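Local coordinates for protein c-di-GMP synthase (Capnocytophaga granulosa, PDB 6WT9) that synthesises the cyclic dinucleotide c-di-GMP from two GTP molecules as a second messenger of a CBASS antiphage defence system, at residues R154-Y165 with I170-N180; I189-D197 with Y209-K217. All blocks are in the same frame, centred on the assembly; numbering follows the deposited sequence.

Contact 1: R154-Y165 with I170-N180; sequences RLLSEQKLSSVY and ITHPKAIKITN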
loop_
_atom_site.group_PDB
_atom_site.type_symbol
_atom_site.label_atom_id
_atom_site.label_comp_id
_atom_site.label_asym_id
_atom_site.label_seq_id
_atom_site.Cartn_x
_atom_site.Cartn_y
_atom_site.Cartn_z
ATOM N N ARG A 154 0.208 -22.177 11.903
ATOM C CA ARG A 154 0.250 -20.997 12.761
ATOM C C ARG A 154 1.055 -21.268 14.026
ATOM O O ARG A 154 1.885 -20.448 14.434
ATOM C CB ARG A 154 -1.172 -20.551 13.107
ATOM C CG ARG A 154 -1.251 -19.386 14.083
ATOM C CD ARG A 154 -0.520 -18.165 13.553
ATOM N NE ARG A 154 -1.142 -16.916 13.984
ATOM C CZ ARG A 154 -0.789 -16.237 15.072
ATOM N NH1 ARG A 154 0.185 -16.684 15.847
ATOM N NH2 ARG A 154 -1.412 -15.109 15.383
ATOM N N LEU A 155 0.827 -22.423 14.659
ATOM C CA LEU A 155 1.566 -22.760 15.872
ATOM C C LEU A 155 3.040 -23.016 15.575
ATOM O O LEU A 155 3.913 -22.617 16.354
ATOM C CB LEU A 155 0.935 -23.977 16.548
ATOM C CG LEU A 155 -0.449 -23.767 17.167
ATOM C CD1 LEU A 155 -1.029 -25.089 17.641
ATOM C CD2 LEU A 155 -0.378 -22.770 18.315
ATOM N N LEU A 156 3.339 -23.677 14.455
ATOM C CA LEU A 156 4.733 -23.935 14.107
ATOM C C LEU A 156 5.455 -22.646 13.740
ATOM O O LEU A 156 6.640 -22.482 14.053
ATOM C CB LEU A 156 4.815 -24.941 12.959
ATOM C CG LEU A 156 4.464 -26.394 13.288
ATOM C CD1 LEU A 156 4.484 -27.246 12.030
ATOM C CD2 LEU A 156 5.420 -26.953 14.329
ATOM N N SER A 157 4.762 -21.724 13.068
ATOM C CA SER A 157 5.363 -20.430 12.767
ATOM C C SER A 157 5.645 -19.648 14.044
ATOM O O SER A 157 6.660 -18.951 14.137
ATOM C CB SER A 157 4.455 -19.630 11.833
ATOM O OG SER A 157 4.219 -20.334 10.624
ATOM N N GLU A 158 4.761 -19.757 15.041
ATOM C CA GLU A 158 4.996 -19.092 16.319
ATOM C C GLU A 158 6.268 -19.606 16.980
ATOM O O GLU A 158 7.090 -18.822 17.466
ATOM C CB GLU A 158 3.804 -19.298 17.252
ATOM C CG GLU A 158 2.566 -18.524 16.871
ATOM C CD GLU A 158 1.409 -18.787 17.814
ATOM O OE1 GLU A 158 1.596 -19.543 18.791
ATOM O OE2 GLU A 158 0.312 -18.239 17.578
ATOM N N GLN A 159 6.445 -20.928 17.005
ATOM C CA GLN A 159 7.587 -21.515 17.696
ATOM C C GLN A 159 8.898 -21.104 17.039
ATOM O O GLN A 159 9.831 -20.655 17.715
ATOM C CB GLN A 159 7.450 -23.037 17.724
ATOM C CG GLN A 159 8.599 -23.751 18.412
ATOM C CD GLN A 159 8.392 -25.253 18.474
ATOM O OE1 GLN A 159 7.338 -25.763 18.090
ATOM N NE2 GLN A 159 9.400 -25.970 18.960
ATOM N N LYS A 160 8.983 -21.245 15.715
ATOM C CA LYS A 160 10.216 -20.919 15.006
ATOM C C LYS A 160 10.528 -19.429 15.091
ATOM O O LYS A 160 11.652 -19.039 15.427
ATOM C CB LYS A 160 10.112 -21.369 13.548
ATOM C CG LYS A 160 11.088 -20.679 12.605
ATOM C CD LYS A 160 12.529 -21.067 12.896
ATOM C CE LYS A 160 12.772 -22.546 12.646
ATOM N NZ LYS A 160 14.206 -22.900 12.853
ATOM N N LEU A 161 9.542 -18.580 14.793
ATOM C CA LEU A 161 9.796 -17.142 14.757
ATOM C C LEU A 161 10.120 -16.598 16.142
ATOM O O LEU A 161 11.018 -15.760 16.287
ATOM C CB LEU A 161 8.598 -16.412 14.150
ATOM C CG LEU A 161 8.341 -16.733 12.676
ATOM C CD1 LEU A 161 7.106 -16.005 12.163
ATOM C CD2 LEU A 161 9.561 -16.400 11.830
ATOM N N SER A 162 9.409 -17.060 17.175
ATOM C CA SER A 162 9.738 -16.647 18.536
ATOM C C SER A 162 11.118 -17.124 18.957
ATOM O O SER A 162 11.724 -16.529 19.854
ATOM C CB SER A 162 8.692 -17.169 19.523
ATOM O OG SER A 162 7.394 -16.725 19.172
ATOM N N SER A 163 11.627 -18.180 18.326
ATOM C CA SER A 163 12.952 -18.699 18.626
ATOM C C SER A 163 14.060 -18.005 17.845
ATOM O O SER A 163 15.224 -18.073 18.256
ATOM C CB SER A 163 12.996 -20.203 18.343
ATOM O OG SER A 163 14.325 -20.645 18.161
ATOM N N VAL A 164 13.731 -17.344 16.740
ATOM C CA VAL A 164 14.723 -16.677 15.907
ATOM C C VAL A 164 14.823 -15.191 16.227
ATOM O O VAL A 164 15.923 -14.643 16.304
ATOM C CB VAL A 164 14.398 -16.903 14.415
ATOM C CG1 VAL A 164 15.221 -15.970 13.544
ATOM C CG2 VAL A 164 14.655 -18.350 14.036
ATOM N N TYR A 165 13.689 -14.528 16.432
ATOM C CA TYR A 165 13.644 -13.086 16.627
ATOM C C TYR A 165 13.239 -12.771 18.060
ATOM O O TYR A 165 12.214 -13.264 18.543
ATOM C CB TYR A 165 12.667 -12.437 15.644
ATOM C CG TYR A 165 13.015 -12.684 14.193
ATOM C CD1 TYR A 165 14.055 -11.994 13.584
ATOM C CD2 TYR A 165 12.301 -13.600 13.432
ATOM C CE1 TYR A 165 14.377 -12.212 12.259
ATOM C CE2 TYR A 165 12.616 -13.823 12.103
ATOM C CZ TYR A 165 13.656 -13.125 11.524
ATOM O OH TYR A 165 13.981 -13.338 10.206
ATOM N N ILE A 170 2.987 -12.555 18.862
ATOM C CA ILE A 170 2.035 -13.599 18.504
ATOM C C ILE A 170 0.650 -13.313 19.086
ATOM O O ILE A 170 -0.174 -14.219 19.198
ATOM C CB ILE A 170 2.537 -14.989 18.932
ATOM C CG1 ILE A 170 2.589 -15.097 20.458
ATOM C CG2 ILE A 170 3.906 -15.274 18.334
ATOM C CD1 ILE A 170 2.833 -16.507 20.960
ATOM N N THR A 171 0.376 -12.058 19.448
ATOM C CA THR A 171 -0.872 -11.733 20.133
ATOM C C THR A 171 -2.056 -11.682 19.174
ATOM O O THR A 171 -3.141 -12.171 19.503
ATOM C CB THR A 171 -0.728 -10.403 20.874
ATOM O OG1 THR A 171 0.242 -10.541 21.920
ATOM C CG2 THR A 171 -2.058 -9.967 21.474
ATOM N N HIS A 172 -1.874 -11.105 17.992
ATOM C CA HIS A 172 -2.996 -10.963 17.072
ATOM C C HIS A 172 -3.302 -12.304 16.408
ATOM O O HIS A 172 -2.381 -12.972 15.929
ATOM C CB HIS A 172 -2.701 -9.910 16.011
ATOM C CG HIS A 172 -3.913 -9.463 15.256
ATOM N ND1 HIS A 172 -4.273 -9.998 14.039
ATOM C CD2 HIS A 172 -4.857 -8.538 15.554
ATOM C CE1 HIS A 172 -5.382 -9.418 13.616
ATOM N NE2 HIS A 172 -5.756 -8.528 14.517
ATOM N N PRO A 173 -4.568 -12.718 16.356
ATOM C CA PRO A 173 -4.900 -14.052 15.835
ATOM C C PRO A 173 -4.882 -14.172 14.319
ATOM O O PRO A 173 -5.152 -15.263 13.804
ATOM C CB PRO A 173 -6.319 -14.279 16.379
ATOM C CG PRO A 173 -6.895 -12.911 16.469
ATOM C CD PRO A 173 -5.755 -12.009 16.864
ATOM N N LYS A 174 -4.581 -13.103 13.582
ATOM C CA LYS A 174 -4.523 -13.178 12.129
ATOM C C LYS A 174 -3.119 -13.014 11.564
ATOM O O LYS A 174 -2.919 -13.288 10.376
ATOM C CB LYS A 174 -5.442 -12.123 11.494
ATOM C CG LYS A 174 -6.921 -12.480 11.507
ATOM C CD LYS A 174 -7.715 -11.530 10.621
ATOM C CE LYS A 174 -8.681 -10.675 11.428
ATOM N NZ LYS A 174 -9.834 -11.464 11.944
ATOM N N ALA A 175 -2.149 -12.585 12.368
ATOM C CA ALA A 175 -0.815 -12.345 11.839
ATOM C C ALA A 175 0.209 -12.409 12.961
ATOM O O ALA A 175 -0.081 -12.062 14.109
ATOM C CB ALA A 175 -0.730 -10.989 11.128
ATOM N N ILE A 176 1.410 -12.859 12.606
ATOM C CA ILE A 176 2.578 -12.804 13.476
ATOM C C ILE A 176 3.454 -11.657 13.000
ATOM O O ILE A 176 3.718 -11.527 11.800
ATOM C CB ILE A 176 3.357 -14.132 13.453
ATOM C CG1 ILE A 176 2.435 -15.308 13.773
ATOM C CG2 ILE A 176 4.525 -14.085 14.431
ATOM C CD1 ILE A 176 3.125 -16.656 13.697
ATOM N N LYS A 177 3.906 -10.822 13.933
ATOM C CA LYS A 177 4.741 -9.671 13.611
ATOM C C LYS A 177 6.111 -9.864 14.243
ATOM O O LYS A 177 6.214 -10.064 15.458
ATOM C CB LYS A 177 4.103 -8.368 14.098
ATOM C CG LYS A 177 4.855 -7.119 13.665
ATOM C CD LYS A 177 4.104 -5.853 14.038
ATOM C CE LYS A 177 4.735 -4.628 13.392
ATOM N NZ LYS A 177 4.701 -4.706 11.903
ATOM N N ILE A 178 7.158 -9.805 13.420
ATOM C CA ILE A 178 8.525 -9.950 13.894
ATOM C C ILE A 178 9.292 -8.676 13.573
ATOM O O ILE A 178 8.902 -7.879 12.715
ATOM C CB ILE A 178 9.238 -11.180 13.286
ATOM C CG1 ILE A 178 9.470 -10.996 11.781
ATOM C CG2 ILE A 178 8.443 -12.448 13.563
ATOM C CD1 ILE A 178 10.881 -10.544 11.415
ATOM N N THR A 179 10.408 -8.499 14.274
ATOM C CA THR A 179 11.315 -7.384 14.043
ATOM C C THR A 179 12.716 -7.937 13.847
ATOM O O THR A 179 13.265 -8.578 14.749
ATOM C CB THR A 179 11.291 -6.391 15.209
ATOM O OG1 THR A 179 9.993 -5.792 15.303
ATOM C CG2 THR A 179 12.337 -5.303 15.006
ATOM N N ASN A 180 13.281 -7.710 12.666
ATOM C CA ASN A 180 14.681 -8.031 12.403
ATOM C C ASN A 180 15.513 -6.889 12.971
ATOM O O ASN A 180 15.670 -5.844 12.336
ATOM C CB ASN A 180 14.918 -8.220 10.909
ATOM C CG ASN A 180 16.284 -8.812 10.597
ATOM O OD1 ASN A 180 17.291 -8.437 11.199
ATOM N ND2 ASN A 180 16.323 -9.742 9.649
HETATM O O HOH W 1 -3.226 -16.955 12.177
HETATM O O HOH W 2 13.599 -10.983 8.493
#
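The carbonyl oxygen of Glu-158, on the helical turn whose side chains press on Ile-170, is gripped twice: Ser-162 OG binds Glu-158 O at 2.7 Å and Ser-162 N binds the same oxygen from the opposite face of its plane. Serine suits this place, since its hydroxyl folds back onto the helix and still sets OG beside the CG2 methyl of Ile-170. The aliphatic stem of Glu-158 crosses Ile-170 at about a right angle, CG to Ile-170 CG2 3.8 Å, while its carboxylate appears to pair with Lys-217. One turn earlier Arg-154 reaches for the loop: CG stands anti to the backbone N (chi1 176°), and bends at chi2 and chi3 lay the guanidinium down with Ile-176 CG1 over one face, 3.6 Å from CZ. Its NE gives a 2.8 Å bond to a water that can in turn donate to Pro-173 O.

Helix 147-164 covers the central sheet of the nucleotidyltransferase domain here, running nearly parallel to strand 176-180, 21° between segment axes. Strand alternation turns Ile-176 and Ile-178 to the helix and Lys-177 and Thr-179 away from it. Leu-161 spans both isoleucines, its CD1 3.9 Å from Ile-176 CG2. Past the helix end, the Tyr-165 ring is sandwiched: Val-164 CG1 lies over one face, and Ile-178 CD1 makes a CH-pi contact 3.7 Å from the ring centroid on the other. A second water joins Tyr-165 OH to Asn-180 ND2, and Asn-180 OD1 takes the backbone N-H of Met-183.

Contact 2: I189-D197 with Y209-K217; sequences IVIANWYDD and YRGIQIYNK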
loop_
_atom_site.group_PDB
_atom_site.type_symbol
_atom_site.label_atom_id
_atom_site.label_comp_id
_atom_site.label_asym_id
_atom_site.label_seq_id
_atom_site.Cartn_x
_atom_site.Cartn_y
_atom_site.Cartn_z
ATOM N N ILE A 189 3.436 -11.980 9.216
ATOM C CA ILE A 189 3.314 -13.326 8.668
ATOM C C ILE A 189 1.862 -13.759 8.806
ATOM O O ILE A 189 1.329 -13.809 9.921
ATOM C CB ILE A 189 4.257 -14.318 9.371
ATOM C CG1 ILE A 189 5.722 -13.933 9.143
ATOM C CG2 ILE A 189 3.998 -15.736 8.886
ATOM C CD1 ILE A 189 6.296 -12.998 10.194
ATOM N N VAL A 190 1.230 -14.083 7.681
ATOM C CA VAL A 190 -0.191 -14.408 7.630
ATOM C C VAL A 190 -0.352 -15.840 7.135
ATOM O O VAL A 190 0.280 -16.237 6.151
ATOM C CB VAL A 190 -0.955 -13.423 6.726
ATOM C CG1 VAL A 190 -2.427 -13.784 6.667
ATOM C CG2 VAL A 190 -0.771 -11.997 7.222
ATOM N N ILE A 191 -1.205 -16.606 7.815
ATOM C CA ILE A 191 -1.476 -18.000 7.481
ATOM C C ILE A 191 -2.777 -18.062 6.693
ATOM O O ILE A 191 -3.798 -17.518 7.129
ATOM C CB ILE A 191 -1.561 -18.865 8.751
ATOM C CG1 ILE A 191 -0.309 -18.681 9.614
ATOM C CG2 ILE A 191 -1.770 -20.328 8.397
ATOM C CD1 ILE A 191 0.983 -19.019 8.903
ATOM N N ALA A 192 -2.751 -18.729 5.540
ATOM C CA ALA A 192 -3.917 -18.770 4.668
ATOM C C ALA A 192 -3.899 -20.052 3.842
ATOM O O ALA A 192 -2.956 -20.847 3.904
ATOM C CB ALA A 192 -3.965 -17.532 3.763
ATOM N N ASN A 193 -4.968 -20.249 3.070
ATOM C CA ASN A 193 -5.042 -21.310 2.075
ATOM C C ASN A 193 -5.820 -20.795 0.869
ATOM O O ASN A 193 -6.467 -19.746 0.922
ATOM C CB ASN A 193 -5.688 -22.583 2.640
ATOM C CG ASN A 193 -7.176 -22.426 2.887
ATOM O OD1 ASN A 193 -7.654 -21.341 3.215
ATOM N ND2 ASN A 193 -7.916 -23.517 2.733
ATOM N N TRP A 194 -5.748 -21.543 -0.228
ATOM C CA TRP A 194 -6.431 -21.161 -1.457
ATOM C C TRP A 194 -7.919 -21.474 -1.371
ATOM O O TRP A 194 -8.324 -22.498 -0.815
ATOM C CB TRP A 194 -5.825 -21.887 -2.658
ATOM C CG TRP A 194 -4.382 -21.581 -2.899
ATOM C CD1 TRP A 194 -3.321 -22.408 -2.681
ATOM C CD2 TRP A 194 -3.839 -20.356 -3.405
ATOM N NE1 TRP A 194 -2.150 -21.777 -3.020
ATOM C CE2 TRP A 194 -2.441 -20.516 -3.469
ATOM C CE3 TRP A 194 -4.398 -19.142 -3.811
ATOM C CZ2 TRP A 194 -1.594 -19.506 -3.921
ATOM C CZ3 TRP A 194 -3.555 -18.139 -4.262
ATOM C CH2 TRP A 194 -2.169 -18.329 -4.313
ATOM N N TYR A 195 -8.734 -20.582 -1.931
ATOM C CA TYR A 195 -10.170 -20.819 -2.009
ATOM C C TYR A 195 -10.454 -21.930 -3.014
ATOM O O TYR A 195 -10.028 -21.859 -4.171
ATOM C CB TYR A 195 -10.893 -19.533 -2.407
ATOM C CG TYR A 195 -12.396 -19.663 -2.509
ATOM C CD1 TYR A 195 -13.201 -19.572 -1.379
ATOM C CD2 TYR A 195 -13.014 -19.864 -3.736
ATOM C CE1 TYR A 195 -14.576 -19.686 -1.468
ATOM C CE2 TYR A 195 -14.388 -19.979 -3.836
ATOM C CZ TYR A 195 -15.163 -19.888 -2.699
ATOM O OH TYR A 195 -16.532 -20.003 -2.794
ATOM N N ASP A 196 -11.179 -22.963 -2.570
ATOM C CA ASP A 196 -11.368 -24.170 -3.369
ATOM C C ASP A 196 -12.843 -24.521 -3.554
ATOM O O ASP A 196 -13.163 -25.662 -3.903
ATOM C CB ASP A 196 -10.622 -25.348 -2.737
ATOM C CG ASP A 196 -10.304 -26.445 -3.735
ATOM O OD1 ASP A 196 -10.578 -26.255 -4.938
ATOM O OD2 ASP A 196 -9.781 -27.498 -3.315
ATOM N N ASP A 197 -13.747 -23.572 -3.333
ATOM C CA ASP A 197 -15.172 -23.835 -3.509
ATOM C C ASP A 197 -15.660 -23.323 -4.862
ATOM O O ASP A 197 -14.885 -23.215 -5.811
ATOM C CB ASP A 197 -15.984 -23.197 -2.381
ATOM C CG ASP A 197 -15.583 -23.708 -1.011
ATOM O OD1 ASP A 197 -15.056 -24.837 -0.927
ATOM O OD2 ASP A 197 -15.800 -22.983 -0.018
ATOM N N TYR A 209 -7.446 -16.388 -10.317
ATOM C CA TYR A 209 -7.489 -15.652 -9.051
ATOM C C TYR A 209 -8.732 -16.053 -8.256
ATOM O O TYR A 209 -9.686 -15.292 -8.084
ATOM C CB TYR A 209 -7.440 -14.151 -9.305
ATOM C CG TYR A 209 -6.157 -13.687 -9.952
ATOM C CD1 TYR A 209 -4.979 -13.607 -9.221
ATOM C CD2 TYR A 209 -6.123 -13.324 -11.291
ATOM C CE1 TYR A 209 -3.802 -13.182 -9.807
ATOM C CE2 TYR A 209 -4.949 -12.895 -11.885
ATOM C CZ TYR A 209 -3.793 -12.826 -11.139
ATOM O OH TYR A 209 -2.623 -12.402 -11.724
ATOM N N ARG A 210 -8.702 -17.289 -7.761
ATOM C CA ARG A 210 -9.781 -17.787 -6.921
ATOM C C ARG A 210 -9.744 -17.207 -5.514
ATOM O O ARG A 210 -10.716 -17.369 -4.769
ATOM C CB ARG A 210 -9.744 -19.316 -6.865
ATOM C CG ARG A 210 -8.348 -19.915 -6.768
ATOM C CD ARG A 210 -8.342 -21.338 -7.308
ATOM N NE ARG A 210 -7.006 -21.926 -7.326
ATOM C CZ ARG A 210 -6.582 -22.846 -6.464
ATOM N NH1 ARG A 210 -5.350 -23.326 -6.556
ATOM N NH2 ARG A 210 -7.394 -23.291 -5.514
ATOM N N GLY A 211 -8.658 -16.535 -5.139
ATOM C CA GLY A 211 -8.570 -15.873 -3.857
ATOM C C GLY A 211 -7.981 -16.752 -2.769
ATOM O O GLY A 211 -7.792 -17.961 -2.920
ATOM N N ILE A 212 -7.678 -16.112 -1.642
ATOM C CA ILE A 212 -7.168 -16.799 -0.467
ATOM C C ILE A 212 -8.140 -16.579 0.682
ATOM O O ILE A 212 -8.993 -15.687 0.651
ATOM C CB ILE A 212 -5.752 -16.331 -0.074
ATOM C CG1 ILE A 212 -5.764 -14.850 0.314
ATOM C CG2 ILE A 212 -4.776 -16.582 -1.212
ATOM C CD1 ILE A 212 -4.414 -14.325 0.755
ATOM N N GLN A 213 -8.003 -17.415 1.707
ATOM C CA GLN A 213 -8.817 -17.331 2.913
ATOM C C GLN A 213 -7.882 -17.288 4.112
ATOM O O GLN A 213 -7.135 -18.241 4.355
ATOM C CB GLN A 213 -9.783 -18.515 3.006
ATOM C CG GLN A 213 -10.750 -18.592 1.828
ATOM C CD GLN A 213 -11.646 -19.815 1.870
ATOM O OE1 GLN A 213 -12.870 -19.700 1.934
ATOM N NE2 GLN A 213 -11.039 -20.995 1.825
ATOM N N ILE A 214 -7.921 -16.183 4.851
ATOM C CA ILE A 214 -7.003 -15.964 5.962
ATOM C C ILE A 214 -7.425 -16.821 7.145
ATOM O O ILE A 214 -8.612 -16.902 7.482
ATOM C CB ILE A 214 -6.966 -14.474 6.339
ATOM C CG1 ILE A 214 -6.660 -13.620 5.106
ATOM C CG2 ILE A 214 -5.950 -14.222 7.446
ATOM C CD1 ILE A 214 -5.351 -13.965 4.434
ATOM N N TYR A 215 -6.452 -17.464 7.785
ATOM C CA TYR A 215 -6.735 -18.255 8.973
ATOM C C TYR A 215 -6.918 -17.340 10.177
ATOM O O TYR A 215 -6.117 -16.428 10.405
ATOM C CB TYR A 215 -5.617 -19.257 9.241
ATOM C CG TYR A 215 -5.789 -19.985 10.552
ATOM C CD1 TYR A 215 -6.834 -20.880 10.736
ATOM C CD2 TYR A 215 -4.912 -19.773 11.609
ATOM C CE1 TYR A 215 -7.001 -21.547 11.935
ATOM C CE2 TYR A 215 -5.070 -20.437 12.812
ATOM C CZ TYR A 215 -6.117 -21.322 12.968
ATOM O OH TYR A 215 -6.284 -21.988 14.161
ATOM N N ASN A 216 -7.971 -17.590 10.947
ATOM C CA ASN A 216 -8.291 -16.813 12.138
ATOM C C ASN A 216 -8.051 -17.699 13.355
ATOM O O ASN A 216 -8.835 -18.613 13.628
ATOM C CB ASN A 216 -9.732 -16.312 12.086
ATOM C CG ASN A 216 -10.022 -15.252 13.127
ATOM O OD1 ASN A 216 -9.578 -15.346 14.271
ATOM N ND2 ASN A 216 -10.769 -14.227 12.732
ATOM N N LYS A 217 -6.963 -17.425 14.080
ATOM C CA LYS A 217 -6.635 -18.216 15.262
ATOM C C LYS A 217 -7.708 -18.095 16.335
ATOM O O LYS A 217 -7.956 -19.050 17.079
ATOM C CB LYS A 217 -5.275 -17.780 15.809
ATOM C CG LYS A 217 -4.786 -18.543 17.029
ATOM C CD LYS A 217 -3.471 -17.959 17.523
ATOM C CE LYS A 217 -2.934 -18.712 18.726
ATOM N NZ LYS A 217 -1.646 -18.137 19.202
#
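Strands 189-194 and 212-216 run antiparallel with a strong twist, 130° between their directions, and Asn-193 and Gln-213 form a hydrogen-bonded pair flanked by the non-hydrogen-bonded pairs Ala-192/Ile-214 and Trp-194/Ile-212. The ladder continues past these pairs, from Tyr-215 N to Ile-191 O (2.7 Å) at one end and from Tyr-195 N to Gly-211 O (3.0 Å) at the other. Gly-211 has a positive phi of 91°, a conformation in which a beta carbon would press on the carbonyl oxygen of Arg-210.

On the face carrying Ala-192 and Ile-214, the short side chain of Ala-192 lies against the CD1 methyl of Ile-214, which spreads over its neighbours: its CG2 lies 3.6 Å from Val-190 CG1, and its CD1 touches that methyl too. Further along, the six-membered ring of Trp-194 meets Ile-212, CZ3 to CG2 3.6 Å. Arg-210 bends sharply at its first torsion (chi1 40°) and then runs extended, which brings NH1 over a face of the indole and lets NH2 donate to Tyr-195 O at 3.3 Å from above the carbonyl plane. On the Gln-213 face, the amide oxygen OE1 approaches the rim of the Tyr-195 ring in its plane, 3.3 Å from CD1, the amide standing almost upright to the ring. Arg-225 makes a cation-pi contact with that same tyrosine. Tyr-215 lies alongside Ile-191 through its CB, and its hydroxyl bonds to Asn-220.

Strand 185-194 meanwhile bonds to strand 98-104 through Val-190 and Ala-192 on its other edge, a central position in the branched mixed sheet that forms the core of this nucleotidyltransferase domain.

In the fold
Followed from the N terminus, contact 1 comes first: helix 147-164 ends, strand 167-169 and a short loop turn the chain back, and strand 176-180 settles under the helix. The chain then turns into strand 185-194, the antiparallel neighbour of strand 176-180, and contact 2 closes a longer loop, partly disordered, by adding strand 212-216. The two contacts stand in series, neither nested nor crossed, with centres about 18 Å apart. Strand 185-194 unites them: its Ile-189 packs on Leu-161 and its N-H probably bonds to the carbonyl of Ile-176, while Lys-217, in the region after strand 212-216, brings the chain back beside helix 147-164 near Glu-158.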